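Local coordinates for protein molybdopterin synthase catalytic subunit (Helicobacter pylori, PDB 3RPF) that probably converts precursor Z into molybdopterin by adding two sulfur atoms, supplied by its partner MoaD, to form the dithiolene group, at residues A11-T14 against R15-L18. Sequence-based numbering, arbitrary orientation.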
ATOM      1  N   ALA A  11     -15.556  14.960   4.107  1.00 34.27           N
ATOM      2  CA  ALA A  11     -14.986  13.893   3.293  1.00 29.18           C
ATOM      3  C   ALA A  11     -13.806  14.336   2.414  1.00 32.54           C
ATOM      4  O   ALA A  11     -13.771  15.456   1.906  1.00 31.69           O
ATOM      5  CB  ALA A  11     -16.084  13.293   2.428  1.00 27.95           C
ATOM      6  N   LEU A  12     -12.844  13.446   2.225  1.00 29.39           N
ATOM      7  CA  LEU A  12     -11.679  13.771   1.407  1.00 33.93           C
ATOM      8  C   LEU A  12     -12.044  13.711  -0.076  1.00 33.99           C
ATOM      9  O   LEU A  12     -12.851  12.869  -0.483  1.00 36.00           O
ATOM     10  CB  LEU A  12     -10.540  12.793   1.696  1.00 32.80           C
ATOM     11  CG  LEU A  12     -10.009  12.774   3.128  1.00 33.36           C
ATOM     12  CD1 LEU A  12      -8.885  11.753   3.247  1.00 32.43           C
ATOM     13  CD2 LEU A  12      -9.527  14.145   3.557  1.00 34.87           C
ATOM     14  N   ASP A  13     -11.473  14.602  -0.885  1.00 39.68           N
ATOM     15  CA  ASP A  13     -11.632  14.477  -2.331  1.00 39.36           C
ATOM     16  C   ASP A  13     -10.497  13.603  -2.833  1.00 40.68           C
ATOM     17  O   ASP A  13      -9.453  14.104  -3.270  1.00 32.81           O
ATOM     18  CB  ASP A  13     -11.604  15.834  -3.025  1.00 42.73           C
ATOM     19  CG  ASP A  13     -11.882  15.725  -4.518  1.00 48.43           C
ATOM     20  OD1 ASP A  13     -11.801  14.599  -5.056  1.00 48.51           O
ATOM     21  OD2 ASP A  13     -12.184  16.760  -5.152  1.00 53.45           O
ATOM     22  N   THR A  14     -10.695  12.292  -2.756  1.00 32.06           N
ATOM     23  CA  THR A  14      -9.615  11.351  -3.050  1.00 39.15           C
ATOM     24  C   THR A  14      -9.161  11.457  -4.498  1.00 37.17           C
ATOM     25  O   THR A  14      -7.985  11.330  -4.786  1.00 34.47           O
ATOM     26  CB  THR A  14     -10.023   9.908  -2.747  1.00 39.60           C
ATOM     27  OG1 THR A  14     -11.114   9.541  -3.595  1.00 48.14           O
ATOM     28  CG2 THR A  14     -10.450   9.787  -1.293  1.00 34.72           C
ATOM     29  N   ARG A  15     -10.095  11.700  -5.411  1.00 38.08           N
ATOM     30  CA  ARG A  15      -9.725  11.867  -6.808  1.00 39.00           C
ATOM     31  C   ARG A  15      -8.675  12.969  -6.932  1.00 40.59           C
ATOM     32  O   ARG A  15      -7.627  12.781  -7.551  1.00 40.15           O
ATOM     33  CB  ARG A  15     -10.950  12.230  -7.645  1.00 45.12           C
ATOM     34  CG  ARG A  15     -10.707  12.180  -9.145  1.00 53.66           C
ATOM     35  CD  ARG A  15     -11.627  13.146  -9.853  1.00 61.57           C
ATOM     36  NE  ARG A  15     -11.352  14.507  -9.414  1.00 67.23           N
ATOM     37  CZ  ARG A  15     -10.510  15.327 -10.032  1.00 68.80           C
ATOM     38  NH1 ARG A  15      -9.878  14.921 -11.128  1.00 69.77           N
ATOM     39  NH2 ARG A  15     -10.307  16.552  -9.563  1.00 65.09           N
ATOM     40  N   GLU A  16      -8.958  14.121  -6.333  1.00 41.97           N
ATOM     41  CA  GLU A  16      -8.086  15.284  -6.454  1.00 45.47           C
ATOM     42  C   GLU A  16      -6.742  15.073  -5.755  1.00 43.35           C
ATOM     43  O   GLU A  16      -5.694  15.450  -6.287  1.00 42.25           O
ATOM     44  CB  GLU A  16      -8.792  16.519  -5.899  1.00 55.98           C
ATOM     45  CG  GLU A  16      -8.002  17.797  -6.032  1.00 68.11           C
ATOM     46  CD  GLU A  16      -8.622  18.933  -5.244  1.00 83.77           C
ATOM     47  OE1 GLU A  16      -8.936  18.726  -4.051  1.00 87.77           O
ATOM     48  OE2 GLU A  16      -8.789  20.031  -5.813  1.00 90.18           O
ATOM     49  N   LEU A  17      -6.776  14.463  -4.571  1.00 37.90           N
ATOM     50  CA  LEU A  17      -5.556  14.169  -3.825  1.00 36.32           C
ATOM     51  C   LEU A  17      -4.669  13.157  -4.554  1.00 36.99           C
ATOM     52  O   LEU A  17      -3.462  13.337  -4.632  1.00 36.38           O
ATOM     53  CB  LEU A  17      -5.901  13.659  -2.425  1.00 34.23           C
ATOM     54  CG  LEU A  17      -6.593  14.637  -1.468  1.00 36.91           C
ATOM     55  CD1 LEU A  17      -7.199  13.894  -0.286  1.00 35.00           C
ATOM     56  CD2 LEU A  17      -5.622  15.709  -0.988  1.00 34.44           C
ATOM     57  N   LEU A  18      -5.271  12.095  -5.082  1.00 29.03           N
ATOM     58  CA  LEU A  18      -4.507  11.052  -5.768  1.00 36.38           C
ATOM     59  C   LEU A  18      -3.834  11.590  -7.024  1.00 34.28           C
ATOM     60  O   LEU A  18      -2.688  11.254  -7.317  1.00 36.71           O
ATOM     61  CB  LEU A  18      -5.408   9.869  -6.116  1.00 35.21           C
ATOM     62  CG  LEU A  18      -5.684   8.884  -4.980  1.00 40.32           C
ATOM     63  CD1 LEU A  18      -6.824   7.955  -5.332  1.00 42.97           C
ATOM     64  CD2 LEU A  18      -4.439   8.092  -4.660  1.00 43.78           C
TER
HETATM   65  O   HOH W   1     -12.198  18.114  -7.595  1.00 53.91           O
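D13 caps helix 14-27 by turning its side chain onto E16. Its CB lies 4.1 Å from E16 CB. With CG anti to the backbone N (chi1 -175°), the carboxylate is carried along the chain toward E16, and CG comes to 3.5 Å from E16 CB. At the tip the two oxygens part: OD1 accepts from E16 N at 3.2 Å, a nearly straight bond that arrives from above the carboxylate plane, while OD2 accepts a hydrogen bond from a water 2.8 Å away. That water accepts in turn from R15 NH2, linking aspartate and arginine without a direct salt bridge. E16 OE1 stands 4.0 Å from D13 OD2, a like-charge approach that R15 and the positive helix end would probably ease. Aspartate suits this place because its short side chain lets OD1 meet an N-H that has no carbonyl of a preceding turn, and its charge would favour the helix dipole. D13 O accepts from L17 N at 3.0 Å, the first i to i+4 bond, followed by L18 N to T14 O at 2.8 Å. L17 CD1 packs on L12 CB, both leucines reaching A79 of strand 74-82, while T14 OG1 is hydrogen-bonded to NE2 of Q22 of the second subunit. D13 is thus a classic aspartate N-cap, where the loop after strand 5-9 enters the helix.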